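Local coordinates for endoglucanase, family GH5 (Zobellia galactanivorans, PDB 6GL2), which probably hydrolyses beta-glucans and other hemicelluloses, including mixed-linked glucan, as a family GH5 glycoside hydrolase, at residues D125-V130 with N174-V179. Sequence-based numbering, arbitrary orientation. Where two conformers were deposited one is given.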
ATOM      1  N   ASP A 125     -18.293  11.156   6.782  1.00 14.38           N
ATOM      2  CA  ASP A 125     -19.447  10.320   7.103  1.00 15.39           C
ATOM      3  C   ASP A 125     -19.364   8.911   6.394  1.00 15.33           C
ATOM      4  O   ASP A 125     -19.571   7.866   6.979  1.00 13.77           O
ATOM      5  CB  ASP A 125     -20.760  11.005   6.710  1.00 18.47           C
ATOM      6  CG  ASP A 125     -21.120  12.260   7.554  1.00 23.45           C
ATOM      7  OD1 ASP A 125     -20.592  12.521   8.659  1.00 25.24           O
ATOM      8  OD2 ASP A 125     -21.921  13.044   6.917  1.00 28.85           O
ATOM      9  N   GLU A 126     -19.100   8.969   5.086  1.00 14.58           N
ATOM     10  CA  GLU A 126     -18.991   7.753   4.276  1.00 13.37           C
ATOM     11  C   GLU A 126     -17.819   6.896   4.729  1.00 12.61           C
ATOM     12  O   GLU A 126     -17.998   5.673   4.882  1.00 11.90           O
ATOM     13  CB  GLU A 126     -18.881   8.095   2.778  1.00 13.02           C
ATOM     14  CG  GLU A 126     -18.894   6.788   1.988  1.00 13.74           C
ATOM     15  CD  GLU A 126     -19.129   6.955   0.496  1.00 14.87           C
ATOM     16  OE1 GLU A 126     -19.210   8.090   0.012  1.00 15.00           O
ATOM     17  OE2 GLU A 126     -19.178   5.843  -0.126  1.00 16.57           O
ATOM     18  N   LEU A 127     -16.680   7.495   4.958  1.00 12.08           N
ATOM     19  CA  LEU A 127     -15.502   6.730   5.377  1.00 12.95           C
ATOM     20  C   LEU A 127     -15.696   5.989   6.663  1.00 12.13           C
ATOM     21  O   LEU A 127     -15.291   4.885   6.827  1.00 11.52           O
ATOM     22  CB  LEU A 127     -14.263   7.623   5.504  1.00 15.85           C
ATOM     23  CG  LEU A 127     -13.328   7.791   4.376  1.00 16.71           C
ATOM     24  CD1 LEU A 127     -12.163   8.658   4.903  1.00 16.23           C
ATOM     25  CD2 LEU A 127     -12.793   6.396   3.962  1.00 15.31           C
ATOM     26  N   SER A 128     -16.364   6.652   7.614  1.00 11.71           N
ATOM     27  CA  SER A 128     -16.618   6.015   8.892  1.00 11.65           C
ATOM     28  C   SER A 128     -17.477   4.755   8.687  1.00 10.65           C
ATOM     29  O   SER A 128     -17.162   3.698   9.255  1.00 11.85           O
ATOM     30  CB  SER A 128     -17.392   7.000   9.796  1.00 12.64           C
ATOM     31  OG  SER A 128     -17.549   6.420  11.061  1.00 14.51           O
ATOM     32  N   LYS A 129     -18.505   4.843   7.865  1.00 10.39           N
ATOM     33  CA  LYS A 129     -19.435   3.737   7.606  0.80 10.52           C
ATOM     34  C   LYS A 129     -18.672   2.610   6.865  1.00 11.07           C
ATOM     35  O   LYS A 129     -18.816   1.400   7.150  1.00 11.12           O
ATOM     36  CB  LYS A 129     -20.605   4.148   6.759  0.80 11.98           C
ATOM     37  CG  LYS A 129     -21.682   4.934   7.492  0.80 15.94           C
ATOM     38  CD  LYS A 129     -22.219   4.193   8.672  0.80 19.16           C
ATOM     39  CE  LYS A 129     -23.298   5.010   9.385  0.80 23.74           C
ATOM     40  NZ  LYS A 129     -23.747   4.389  10.665  0.80 25.01           N
ATOM     41  N   VAL A 130     -17.852   2.950   5.853  1.00 10.45           N
ATOM     42  CA  VAL A 130     -17.152   1.960   5.043  1.00 10.15           C
ATOM     43  C   VAL A 130     -16.122   1.278   5.908  1.00  9.12           C
ATOM     44  O   VAL A 130     -16.057   0.046   5.871  1.00  9.36           O
ATOM     45  CB  VAL A 130     -16.571   2.626   3.785  1.00  9.72           C
ATOM     46  CG1 VAL A 130     -15.594   1.669   3.040  1.00 10.72           C
ATOM     47  CG2 VAL A 130     -17.733   3.019   2.859  1.00 11.13           C
ATOM     48  N   ASN A 174      -5.449  14.239   6.835  1.00 11.90           N
ATOM     49  CA  ASN A 174      -5.326  13.874   8.192  1.00 11.79           C
ATOM     50  C   ASN A 174      -6.708  13.611   8.844  1.00 12.64           C
ATOM     51  O   ASN A 174      -6.799  12.685   9.689  1.00 12.32           O
ATOM     52  CB  ASN A 174      -4.540  14.951   8.973  1.00 14.23           C
ATOM     53  CG  ASN A 174      -3.014  14.833   8.797  1.00 15.50           C
ATOM     54  OD1 ASN A 174      -2.429  13.731   8.711  1.00 15.95           O
ATOM     55  ND2 ASN A 174      -2.343  16.019   8.793  1.00 18.78           N
ATOM     56  N   GLN A 175      -7.684  14.434   8.527  1.00 11.41           N
ATOM     57  CA  GLN A 175      -8.998  14.179   9.111  1.00 13.02           C
ATOM     58  C   GLN A 175      -9.600  12.845   8.651  1.00 11.98           C
ATOM     59  O   GLN A 175     -10.312  12.198   9.436  1.00 12.69           O
ATOM     60  CB  GLN A 175      -9.957  15.292   8.752  1.00 12.90           C
ATOM     61  CG  GLN A 175      -9.609  16.622   9.442  1.00 14.42           C
ATOM     62  CD  GLN A 175     -10.552  17.686   9.110  1.00 14.73           C
ATOM     63  OE1 GLN A 175     -11.709  17.490   8.876  1.00 14.58           O
ATOM     64  NE2 GLN A 175     -10.014  18.912   9.005  1.00 19.46           N
ATOM     65  N   TYR A 176      -9.331  12.501   7.388  1.00 10.42           N
ATOM     66  CA  TYR A 176      -9.885  11.250   6.888  1.00 10.20           C
ATOM     67  C   TYR A 176      -9.198  10.044   7.527  1.00 10.58           C
ATOM     68  O   TYR A 176      -9.863   9.057   7.871  1.00 11.08           O
ATOM     69  CB  TYR A 176      -9.655  11.213   5.418  1.00 10.23           C
ATOM     70  CG  TYR A 176     -10.431  12.253   4.618  1.00  9.92           C
ATOM     71  CD1 TYR A 176     -11.357  13.053   5.237  1.00 11.74           C
ATOM     72  CD2 TYR A 176     -10.161  12.532   3.316  1.00 10.63           C
ATOM     73  CE1 TYR A 176     -12.020  14.044   4.509  1.00 11.94           C
ATOM     74  CE2 TYR A 176     -10.796  13.485   2.555  1.00 11.69           C
ATOM     75  CZ  TYR A 176     -11.721  14.296   3.207  1.00 11.26           C
ATOM     76  OH  TYR A 176     -12.408  15.300   2.455  1.00 13.60           O
ATOM     77  N   HIS A 177      -7.912  10.144   7.801  1.00 10.12           N
ATOM     78  CA  HIS A 177      -7.240   9.104   8.571  1.00  9.36           C
ATOM     79  C   HIS A 177      -7.791   9.026   9.971  1.00  9.83           C
ATOM     80  O   HIS A 177      -7.890   7.933  10.576  1.00 10.64           O
ATOM     81  CB  HIS A 177      -5.738   9.289   8.588  1.00 10.53           C
ATOM     82  CG  HIS A 177      -5.071   8.880   7.283  1.00 10.77           C
ATOM     83  ND1 HIS A 177      -5.261   7.605   6.716  1.00 10.99           N
ATOM     84  CD2 HIS A 177      -4.249   9.567   6.441  1.00 11.58           C
ATOM     85  CE1 HIS A 177      -4.477   7.514   5.680  1.00 10.58           C
ATOM     86  NE2 HIS A 177      -3.882   8.713   5.455  1.00 11.39           N
ATOM     87  N   GLN A 178      -8.075  10.183  10.558  1.00 10.38           N
ATOM     88  CA  GLN A 178      -8.648  10.212  11.933  1.00 11.31           C
ATOM     89  C   GLN A 178      -9.976   9.464  11.967  1.00 10.42           C
ATOM     90  O   GLN A 178     -10.109   8.600  12.868  1.00 12.04           O
ATOM     91  CB  GLN A 178      -8.796  11.672  12.400  1.00 11.35           C
ATOM     92  CG  GLN A 178      -9.387  11.811  13.810  1.00 13.40           C
ATOM     93  CD  GLN A 178      -8.478  11.538  14.931  1.00 15.14           C
ATOM     94  OE1 GLN A 178      -8.887  10.829  15.913  1.00 18.14           O
ATOM     95  NE2 GLN A 178      -7.279  12.029  14.869  1.00 15.50           N
ATOM     96  N   VAL A 179     -10.849   9.753  11.044  1.00 10.14           N
ATOM     97  CA  VAL A 179     -12.157   9.073  10.956  1.00 11.97           C
ATOM     98  C   VAL A 179     -11.923   7.571  10.818  1.00 11.44           C
ATOM     99  O   VAL A 179     -12.653   6.753  11.396  1.00 11.80           O
ATOM    100  CB  VAL A 179     -12.980   9.577   9.764  1.00 13.15           C
ATOM    101  CG1 VAL A 179     -14.125   8.636   9.467  1.00 18.00           C
ATOM    102  CG2 VAL A 179     -13.465  10.981  10.049  1.00 15.91           C
TER
HETATM  103  O   HOH W   1     -15.190   7.118  12.639  1.00 18.01           O
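Val179 meets Leu127 and Ser128, and Leu127 meets Tyr176, where two neighbouring helices pack on the outside of the (beta/alpha)8 TIM barrel: helix 117-137, which follows the third barrel strand, and helix 167-186, which follows the fourth. The two run in roughly the same direction, as successive beta-alpha units of the barrel require; their short segments cross at -33° with the axes 9.3 Å apart.

Apolar contacts carry most of the interface. Val179 points at the other helix and lays its CG1 methyl on Ser128, 3.5 Å from the backbone N and 3.7 Å from the CB of that residue. That methyl stands anti to the valine's own backbone N (chi1 165°), the setting that extends it across the gap, and it also meets Leu127 CB at 4.1 Å. Leu127 reaches back in the opposite direction: its CD1 methyl comes within 3.6 Å of Tyr176 CB and sits obliquely to the start of the ring, 4.0 Å from Tyr176 CG. The leucine and tyrosine side chains cross at about a right angle, and one methyl, CD1, makes the contact, near the root of the aromatic side chain and its backbone carbonyl. The tyrosine side chain also touches Ala120, Val123 and Lys124 of helix 117-137, while its hydroxyl is hydrogen-bonded to the carbonyl oxygen of Leu114.

Polar linkage between the segments is indirect and lies at the partly exposed margin, beside the buried Leu127 and Tyr176. A single water joins Ser128 to the other helix. It donates to Val179 O over 2.8 Å and is hydrogen-bonded to Ser128 OG, which the serine's chi1 of -176° places anti to its backbone N, at 2.9 Å.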